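Local coordinates for tail fiber protein (Pseudomonas aeruginosa, PDB 6CL6) that forms the trimeric receptor-binding fiber of the R2 pyocin, a contractile injection system, and probably attaches the particle to target bacterial cells, at residues A86-T91 / L115-C120; Y163-A168 / S192-C197; F226-N229 / G233-A236. One frame throughout, in Å; residues are numbered along the deposited sequence.

Contact 1. Residues A86-T91 / L115-C120; sequences ASQIAT and LPWQRC
Ala-90 and Trp-117 are the residues whose CA atoms come nearest, 8.8 Å apart, between residues 86-91, an extended strand, and residues 115-120, a loop leading into a short strand. One large side chain spans that gap. Trp-117 has its CG beside the backbone N and anti to the carbonyl carbon (chi1 -70°), and the far rim of its indole reaches the strand at Gln-88 and Ala-90, two alternate residues whose CB atoms face it. The tightest touch is apolar, Ala-90 CB to Trp-117 CZ3 at 3.5 Å, with Trp-117 CH2 only slightly farther off. Next to it, the backbone O of Gln-88 lies 3.7 Å from Trp-117 CZ3. The Gln-88 side chain runs on past the ring, its OE1 3.8 Å from Trp-117 CH2, and its amide is turned only 19° from the indole plane. That near-parallel setting is probably held by partners outside the segments: OE1 accepts from Arg-102 NE, while NE2 bonds to Ser-76 OG and the Pro-50 carbonyl, so both ends of a buried amide are gripped. The indole has its own polar tie, Trp-117 NE1 to the Asn-64 carbonyl. Ile-89 points the other way and packs on Gln-75 of the second subunit, whose Thr-91 also bonds to Ser-87. Within an antiparallel sheet, strand 99-104 lies between 85-92 and 118-119; the tryptophan, from the loop that runs into edge strand 118-119, lies over strand 99-104, touching Tyr-100 and Arg-102, and reaches strand 85-92.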
loop_
_atom_site.group_PDB
_atom_site.type_symbol
_atom_site.label_atom_id
_atom_site.label_comp_id
_atom_site.label_asym_id
_atom_site.label_seq_id
_atom_site.Cartn_x
_atom_site.Cartn_y
_atom_site.Cartn_z
ATOM N N ALA A 86 63.245 -4.707 -36.385
ATOM C CA ALA A 86 63.544 -5.189 -35.040
ATOM C C ALA A 86 62.305 -5.359 -34.177
ATOM O O ALA A 86 61.313 -4.658 -34.321
ATOM C CB ALA A 86 64.530 -4.226 -34.328
ATOM N N SER A 87 62.416 -6.284 -33.241
ATOM C CA SER A 87 61.484 -6.425 -32.134
ATOM C C SER A 87 62.241 -6.121 -30.858
ATOM O O SER A 87 63.408 -6.483 -30.740
ATOM C CB SER A 87 60.922 -7.846 -32.114
ATOM O OG SER A 87 60.282 -8.129 -30.916
ATOM N N GLN A 88 61.594 -5.417 -29.931
ATOM C CA GLN A 88 62.208 -5.080 -28.662
ATOM C C GLN A 88 61.311 -5.392 -27.480
ATOM O O GLN A 88 60.092 -5.176 -27.512
ATOM C CB GLN A 88 62.603 -3.593 -28.611
ATOM C CG GLN A 88 63.749 -3.262 -29.516
ATOM C CD GLN A 88 64.178 -1.823 -29.339
ATOM O OE1 GLN A 88 63.362 -0.949 -28.985
ATOM N NE2 GLN A 88 65.454 -1.572 -29.562
ATOM N N ILE A 89 61.950 -5.947 -26.449
ATOM C CA ILE A 89 61.327 -6.254 -25.173
ATOM C C ILE A 89 62.028 -5.439 -24.099
ATOM O O ILE A 89 63.252 -5.536 -23.946
ATOM C CB ILE A 89 61.432 -7.755 -24.824
ATOM C CG1 ILE A 89 60.748 -8.600 -25.878
ATOM C CG2 ILE A 89 60.888 -7.995 -23.419
ATOM C CD1 ILE A 89 61.111 -10.035 -25.821
ATOM N N ALA A 90 61.258 -4.675 -23.338
ATOM C CA ALA A 90 61.782 -3.809 -22.293
ATOM C C ALA A 90 61.326 -4.332 -20.940
ATOM O O ALA A 90 60.130 -4.620 -20.746
ATOM C CB ALA A 90 61.337 -2.360 -22.513
ATOM N N THR A 91 62.269 -4.453 -20.009
ATOM C CA THR A 91 61.968 -4.850 -18.645
ATOM C C THR A 91 62.596 -3.838 -17.696
ATOM O O THR A 91 63.653 -3.276 -17.981
ATOM C CB THR A 91 62.463 -6.254 -18.344
ATOM O OG1 THR A 91 63.852 -6.357 -18.715
ATOM C CG2 THR A 91 61.645 -7.262 -19.153
ATOM N N LEU A 115 56.686 1.221 -33.788
ATOM C CA LEU A 115 55.349 1.349 -33.221
ATOM C C LEU A 115 55.449 1.663 -31.741
ATOM O O LEU A 115 56.510 1.510 -31.135
ATOM C CB LEU A 115 54.573 0.092 -33.460
ATOM C CG LEU A 115 54.474 -0.419 -34.882
ATOM C CD1 LEU A 115 53.540 -1.618 -34.937
ATOM C CD2 LEU A 115 54.010 0.703 -35.849
ATOM N N PRO A 116 54.377 2.176 -31.129
ATOM C CA PRO A 116 54.435 2.491 -29.703
ATOM C C PRO A 116 54.603 1.239 -28.861
ATOM O O PRO A 116 54.182 0.135 -29.228
ATOM C CB PRO A 116 53.075 3.153 -29.416
ATOM C CG PRO A 116 52.545 3.541 -30.741
ATOM C CD PRO A 116 53.069 2.532 -31.708
ATOM N N TRP A 117 55.225 1.425 -27.693
ATOM C CA TRP A 117 55.366 0.320 -26.760
ATOM C C TRP A 117 54.005 -0.174 -26.279
ATOM O O TRP A 117 53.093 0.611 -25.999
ATOM C CB TRP A 117 56.194 0.772 -25.562
ATOM C CG TRP A 117 57.603 1.015 -25.813
ATOM C CD1 TRP A 117 58.187 2.202 -26.065
ATOM C CD2 TRP A 117 58.652 0.036 -25.819
ATOM N NE1 TRP A 117 59.531 2.046 -26.226
ATOM C CE2 TRP A 117 59.850 0.720 -26.073
ATOM C CE3 TRP A 117 58.687 -1.342 -25.652
ATOM C CZ2 TRP A 117 61.064 0.085 -26.157
ATOM C CZ3 TRP A 117 59.911 -1.985 -25.727
ATOM C CH2 TRP A 117 61.084 -1.265 -25.992
ATOM N N GLN A 118 53.874 -1.489 -26.183
ATOM C CA GLN A 118 52.698 -2.137 -25.639
ATOM C C GLN A 118 53.079 -2.811 -24.327
ATOM O O GLN A 118 54.125 -3.470 -24.209
ATOM C CB GLN A 118 52.163 -3.168 -26.631
ATOM C CG GLN A 118 51.051 -4.083 -26.144
ATOM C CD GLN A 118 49.753 -3.359 -25.828
ATOM O OE1 GLN A 118 49.631 -2.692 -24.811
ATOM N NE2 GLN A 118 48.806 -3.432 -26.740
ATOM N N ARG A 119 52.235 -2.657 -23.330
ATOM C CA ARG A 119 52.539 -3.222 -22.031
ATOM C C ARG A 119 52.250 -4.715 -22.006
ATOM O O ARG A 119 51.245 -5.168 -22.549
ATOM C CB ARG A 119 51.700 -2.554 -20.933
ATOM C CG ARG A 119 52.111 -3.031 -19.581
ATOM C CD ARG A 119 52.091 -1.919 -18.595
ATOM N NE ARG A 119 52.406 -2.395 -17.255
ATOM C CZ ARG A 119 52.062 -1.748 -16.147
ATOM N NH1 ARG A 119 51.386 -0.615 -16.249
ATOM N NH2 ARG A 119 52.383 -2.235 -14.949
ATOM N N CYS A 120 53.127 -5.475 -21.328
ATOM C CA CYS A 120 52.969 -6.911 -21.204
ATOM C C CYS A 120 52.549 -7.363 -19.821
ATOM O O CYS A 120 51.658 -8.203 -19.708
ATOM C CB CYS A 120 54.275 -7.616 -21.589
ATOM S SG CYS A 120 54.726 -7.351 -23.305
#

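Contact 2. Residues Y163-A168 / S192-C197; sequences YPIVRA and SFYFRC
Pro-164 and Tyr-194 are the residues whose CA atoms come nearest, 6.9 Å apart, where the irregular loop 163-168 passes beside the start of strand 193-199. The proline lies over one face of the phenol: Pro-164 CB sits 3.6 Å from the centroid of the Tyr-194 ring, 22° off its normal, a CH-pi contact displaced toward the CG and CD2 rim. Further out, Ile-165 meets the other end of the ring at about a right angle, with its CB 3.7 Å from Tyr-194 OH; CG1 is anti to the backbone N (chi1 -174°), which leaves CG2 to meet Tyr-194 CE1 at 3.9 Å. This is loop-on-sheet packing in a mixed beta-sheet; Trp-206 and Tyr-185, from the strands flanking 193-199, also touch Pro-164. The phenol oxygen is well served. A water donates to both Tyr-194 OH (2.7 Å) and Pro-164 O (2.9 Å), bridging the segments, while Glu-191 OE1 bonds to the same hydroxyl and Arg-208 adds a weak bond. Val-166 centres an inverse gamma turn, closed by a weak bond from Arg-167 N to Ile-165 O. Arg-167 then folds back, its NH1 donating to Val-166 O at 3.1 Å from above the carbonyl plane, and its NE pairs with Asp-189.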
loop_
_atom_site.group_PDB
_atom_site.type_symbol
_atom_site.label_atom_id
_atom_site.label_comp_id
_atom_site.label_asym_id
_atom_site.label_seq_id
_atom_site.Cartn_x
_atom_site.Cartn_y
_atom_site.Cartn_z
ATOM N N TYR A 163 32.762 5.996 1.592
ATOM C CA TYR A 163 32.109 4.712 1.380
ATOM C C TYR A 163 30.603 4.967 1.293
ATOM O O TYR A 163 30.082 5.843 1.998
ATOM C CB TYR A 163 32.401 3.742 2.516
ATOM C CG TYR A 163 33.788 3.127 2.528
ATOM C CD1 TYR A 163 34.886 3.868 2.938
ATOM C CD2 TYR A 163 33.984 1.808 2.141
ATOM C CE1 TYR A 163 36.147 3.301 2.972
ATOM C CE2 TYR A 163 35.247 1.228 2.169
ATOM C CZ TYR A 163 36.322 1.990 2.591
ATOM O OH TYR A 163 37.590 1.421 2.636
ATOM N N PRO A 164 29.884 4.252 0.426
ATOM C CA PRO A 164 28.438 4.497 0.317
ATOM C C PRO A 164 27.636 3.924 1.454
ATOM O O PRO A 164 26.489 4.337 1.664
ATOM C CB PRO A 164 28.060 3.823 -1.012
ATOM C CG PRO A 164 29.064 2.727 -1.181
ATOM C CD PRO A 164 30.360 3.259 -0.542
ATOM N N ILE A 165 28.204 2.972 2.181
ATOM C CA ILE A 165 27.541 2.274 3.281
ATOM C C ILE A 165 28.669 1.779 4.172
ATOM O O ILE A 165 29.783 1.502 3.700
ATOM C CB ILE A 165 26.657 1.120 2.751
ATOM C CG1 ILE A 165 25.841 0.475 3.860
ATOM C CG2 ILE A 165 27.550 0.055 2.047
ATOM C CD1 ILE A 165 24.661 1.355 4.299
ATOM N N VAL A 166 28.408 1.707 5.460
ATOM C CA VAL A 166 29.413 1.176 6.387
ATOM C C VAL A 166 29.334 -0.337 6.355
ATOM O O VAL A 166 28.625 -0.953 7.166
ATOM C CB VAL A 166 29.244 1.745 7.799
ATOM C CG1 VAL A 166 30.297 1.164 8.751
ATOM C CG2 VAL A 166 29.365 3.254 7.747
ATOM N N ARG A 167 30.035 -0.942 5.377
ATOM C CA ARG A 167 30.037 -2.378 5.175
ATOM C C ARG A 167 31.298 -2.760 4.427
ATOM O O ARG A 167 31.744 -2.036 3.528
ATOM C CB ARG A 167 28.834 -2.888 4.354
ATOM C CG ARG A 167 27.493 -2.695 4.936
ATOM C CD ARG A 167 27.155 -3.723 5.999
ATOM N NE ARG A 167 25.685 -3.757 6.222
ATOM C CZ ARG A 167 25.005 -2.788 6.806
ATOM N NH1 ARG A 167 25.612 -1.689 7.203
ATOM N NH2 ARG A 167 23.697 -2.893 6.967
ATOM N N ALA A 168 31.865 -3.911 4.783
ATOM C CA ALA A 168 32.824 -4.566 3.900
ATOM C C ALA A 168 32.201 -4.723 2.512
ATOM O O ALA A 168 30.980 -4.807 2.363
ATOM C CB ALA A 168 33.206 -5.922 4.483
ATOM N N SER A 192 23.341 -3.358 -0.417
ATOM C CA SER A 192 22.951 -2.989 -1.775
ATOM C C SER A 192 24.201 -2.912 -2.650
ATOM O O SER A 192 25.271 -3.389 -2.266
ATOM C CB SER A 192 22.182 -1.673 -1.824
ATOM O OG SER A 192 21.536 -1.592 -3.087
ATOM N N PHE A 193 24.019 -2.359 -3.841
ATOM C CA PHE A 193 25.011 -2.171 -4.903
ATOM C C PHE A 193 24.913 -0.701 -5.259
ATOM O O PHE A 193 23.797 -0.181 -5.412
ATOM C CB PHE A 193 24.693 -3.086 -6.094
ATOM C CG PHE A 193 25.784 -3.173 -7.138
ATOM C CD1 PHE A 193 26.019 -2.154 -8.027
ATOM C CD2 PHE A 193 26.548 -4.338 -7.235
ATOM C CE1 PHE A 193 27.045 -2.271 -8.983
ATOM C CE2 PHE A 193 27.533 -4.452 -8.191
ATOM C CZ PHE A 193 27.766 -3.416 -9.064
ATOM N N TYR A 194 26.057 -0.003 -5.285
ATOM C CA TYR A 194 26.104 1.441 -5.429
ATOM C C TYR A 194 26.973 1.869 -6.593
ATOM O O TYR A 194 27.945 1.188 -6.918
ATOM C CB TYR A 194 26.707 2.107 -4.187
ATOM C CG TYR A 194 25.897 1.925 -2.911
ATOM C CD1 TYR A 194 25.964 0.736 -2.180
ATOM C CD2 TYR A 194 25.102 2.917 -2.450
ATOM C CE1 TYR A 194 25.248 0.579 -1.049
ATOM C CE2 TYR A 194 24.384 2.778 -1.290
ATOM C CZ TYR A 194 24.454 1.608 -0.595
ATOM O OH TYR A 194 23.729 1.461 0.580
ATOM N N PHE A 195 26.678 3.050 -7.154
ATOM C CA PHE A 195 27.542 3.568 -8.202
ATOM C C PHE A 195 27.628 5.099 -8.152
ATOM O O PHE A 195 26.710 5.789 -7.704
ATOM C CB PHE A 195 27.099 3.052 -9.585
ATOM C CG PHE A 195 25.709 3.368 -9.926
ATOM C CD1 PHE A 195 24.669 2.544 -9.516
ATOM C CD2 PHE A 195 25.408 4.504 -10.676
ATOM C CE1 PHE A 195 23.332 2.875 -9.833
ATOM C CE2 PHE A 195 24.097 4.828 -11.009
ATOM C CZ PHE A 195 23.052 4.016 -10.580
ATOM N N ARG A 196 28.757 5.630 -8.614
ATOM C CA ARG A 196 28.932 7.069 -8.713
ATOM C C ARG A 196 30.042 7.357 -9.720
ATOM O O ARG A 196 30.735 6.452 -10.212
ATOM C CB ARG A 196 29.242 7.719 -7.357
ATOM C CG ARG A 196 30.673 7.496 -6.864
ATOM C CD ARG A 196 30.996 8.220 -5.558
ATOM N NE ARG A 196 32.379 7.938 -5.139
ATOM C CZ ARG A 196 33.099 8.694 -4.325
ATOM N NH1 ARG A 196 32.588 9.807 -3.797
ATOM N NH2 ARG A 196 34.356 8.353 -4.031
ATOM N N CYS A 197 30.210 8.647 -10.017
ATOM C CA CYS A 197 31.205 9.131 -10.965
ATOM C C CYS A 197 31.791 10.459 -10.513
ATOM O O CYS A 197 31.040 11.376 -10.125
ATOM C CB CYS A 197 30.575 9.336 -12.355
ATOM S SG CYS A 197 31.695 9.899 -13.669
HETATM O O HOH W 1 23.684 3.788 1.980
#

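Contact 3. Residues F226-N229 / G233-A236; sequences FYWN and GKPA
Trp-228 and Asn-229 meet Lys-234 across a tight return of the chain, in an irregular stretch between strands 202-208 and 245-246. Leading up to them, Phe-226 and Tyr-227 turn to a neighbouring chain, packing on Leu-231 and Pro-232 of the third subunit. Trp-228 comes next and carries most of this segment's share, with Lys-234 the larger partner. Its indole offers one face to the lysine chain, which is laid across it obliquely. Lys-234 CD stands 3.4 Å from the centroid of the six-membered ring of Trp-228, almost straight above it, a close CH-pi contact, and Lys-234 CE follows at 3.5 Å from Trp-228 CE2. Bends near the end of the chain (chi3 -63°, chi4 -60°) then turn the ammonium back toward the tryptophan's own backbone. There Lys-234 NZ donates to Trp-228 O at 3.0 Å, tilted from the carbonyl plane. The same nitrogen lies 4.7 Å from the centroid of the five-membered ring of Trp-228 and 9° off its normal, a cation-pi contact over the face. Contacts with both other subunits are consistent with an interwoven, loop-built part of the trimeric fiber: Trp-228 also touches Trp-228 of the second subunit and Gly-233 of the third subunit, and its backbone hydrogen-bonds to the third, while Lys-234 packs on Trp-228 of the second subunit. Asn-229 ends the segment with its CB directed away from Lys-234, yet it joins through water: one molecule donates to Asn-229 OD1 at 2.9 Å and accepts from Lys-234 NZ at 3.2 Å. Leu-231, between the segments, gives NZ another carbonyl partner. Trp-228 O, Leu-231 O and the water thus grip the ammonium, and the two carbonyl dipoles probably help to stabilise its charge.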
loop_
_atom_site.group_PDB
_atom_site.type_symbol
_atom_site.label_atom_id
_atom_site.label_comp_id
_atom_site.label_asym_id
_atom_site.label_seq_id
_atom_site.Cartn_x
_atom_site.Cartn_y
_atom_site.Cartn_z
ATOM N N PHE A 226 -7.677 1.379 -4.558
ATOM C CA PHE A 226 -8.052 2.448 -3.636
ATOM C C PHE A 226 -9.495 2.850 -3.919
ATOM O O PHE A 226 -9.772 3.670 -4.798
ATOM C CB PHE A 226 -7.113 3.634 -3.774
ATOM C CG PHE A 226 -7.412 4.767 -2.846
ATOM C CD1 PHE A 226 -7.516 4.559 -1.482
ATOM C CD2 PHE A 226 -7.554 6.055 -3.329
ATOM C CE1 PHE A 226 -7.766 5.601 -0.635
ATOM C CE2 PHE A 226 -7.812 7.105 -2.470
ATOM C CZ PHE A 226 -7.915 6.877 -1.120
ATOM N N TYR A 227 -10.422 2.239 -3.186
ATOM C CA TYR A 227 -11.828 2.607 -3.328
ATOM C C TYR A 227 -12.614 2.101 -2.130
ATOM O O TYR A 227 -12.173 1.209 -1.403
ATOM C CB TYR A 227 -12.419 2.071 -4.646
ATOM C CG TYR A 227 -12.249 0.591 -4.880
ATOM C CD1 TYR A 227 -11.115 0.094 -5.509
ATOM C CD2 TYR A 227 -13.236 -0.313 -4.510
ATOM C CE1 TYR A 227 -10.956 -1.238 -5.728
ATOM C CE2 TYR A 227 -13.084 -1.664 -4.733
ATOM C CZ TYR A 227 -11.939 -2.116 -5.344
ATOM O OH TYR A 227 -11.785 -3.453 -5.570
ATOM N N TRP A 228 -13.816 2.669 -1.968
ATOM C CA TRP A 228 -14.634 2.466 -0.776
ATOM C C TRP A 228 -14.857 0.997 -0.434
ATOM O O TRP A 228 -14.580 0.561 0.690
ATOM C CB TRP A 228 -15.967 3.188 -0.994
ATOM C CG TRP A 228 -17.002 2.908 0.020
ATOM C CD1 TRP A 228 -18.041 2.024 -0.090
ATOM C CD2 TRP A 228 -17.121 3.514 1.311
ATOM N NE1 TRP A 228 -18.799 2.043 1.061
ATOM C CE2 TRP A 228 -18.258 2.954 1.934
ATOM C CE3 TRP A 228 -16.384 4.472 1.999
ATOM C CZ2 TRP A 228 -18.664 3.322 3.211
ATOM C CZ3 TRP A 228 -16.798 4.838 3.273
ATOM C CH2 TRP A 228 -17.933 4.270 3.859
ATOM N N ASN A 229 -15.410 0.224 -1.375
ATOM C CA ASN A 229 -15.699 -1.182 -1.100
ATOM C C ASN A 229 -14.451 -1.982 -0.714
ATOM O O ASN A 229 -14.550 -2.984 0.007
ATOM C CB ASN A 229 -16.364 -1.827 -2.317
ATOM C CG ASN A 229 -17.814 -1.446 -2.453
ATOM O OD1 ASN A 229 -18.487 -1.172 -1.454
ATOM N ND2 ASN A 229 -18.302 -1.400 -3.686
ATOM N N GLY A 233 -12.403 -2.542 7.510
ATOM C CA GLY A 233 -12.669 -1.958 8.804
ATOM C C GLY A 233 -13.826 -0.997 8.860
ATOM O O GLY A 233 -14.022 -0.360 9.896
ATOM N N LYS A 234 -14.585 -0.850 7.786
ATOM C CA LYS A 234 -15.659 0.128 7.792
ATOM C C LYS A 234 -16.755 -0.316 8.757
ATOM O O LYS A 234 -17.089 -1.504 8.818
ATOM C CB LYS A 234 -16.229 0.312 6.389
ATOM C CG LYS A 234 -15.206 0.795 5.374
ATOM C CD LYS A 234 -15.859 1.284 4.080
ATOM C CE LYS A 234 -16.618 0.169 3.364
ATOM N NZ LYS A 234 -15.766 -0.996 2.980
ATOM N N PRO A 235 -17.317 0.603 9.535
ATOM C CA PRO A 235 -18.406 0.222 10.449
ATOM C C PRO A 235 -19.659 -0.172 9.698
ATOM O O PRO A 235 -19.894 0.240 8.556
ATOM C CB PRO A 235 -18.643 1.486 11.277
ATOM C CG PRO A 235 -18.219 2.595 10.387
ATOM C CD PRO A 235 -17.033 2.045 9.583
ATOM N N ALA A 236 -20.490 -0.970 10.378
ATOM C CA ALA A 236 -21.770 -1.364 9.805
ATOM C C ALA A 236 -22.734 -0.188 9.753
ATOM O O ALA A 236 -23.521 -0.067 8.806
ATOM C CB ALA A 236 -22.375 -2.514 10.619
HETATM O O HOH W 2 -18.213 -2.083 1.257
#

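From the N terminus the three contacts come in series along the elongated fiber; none nests in or crosses another. Contact 1 closes the excursion from strand 85-92 through strand 99-104 and a long loop to the residues entering strand 118-119. About 22 Å away at the nearest atoms, contact 2 returns strand 193-199 to the loop between helix 154-159 and strand 169-177, enclosing two strands of the mixed sheet. Contact 3, about 29 Å from contact 2 by nearest atoms, spans only three intervening residues in the irregular stretch beyond that sheet. Segments of all three also reach the third subunit.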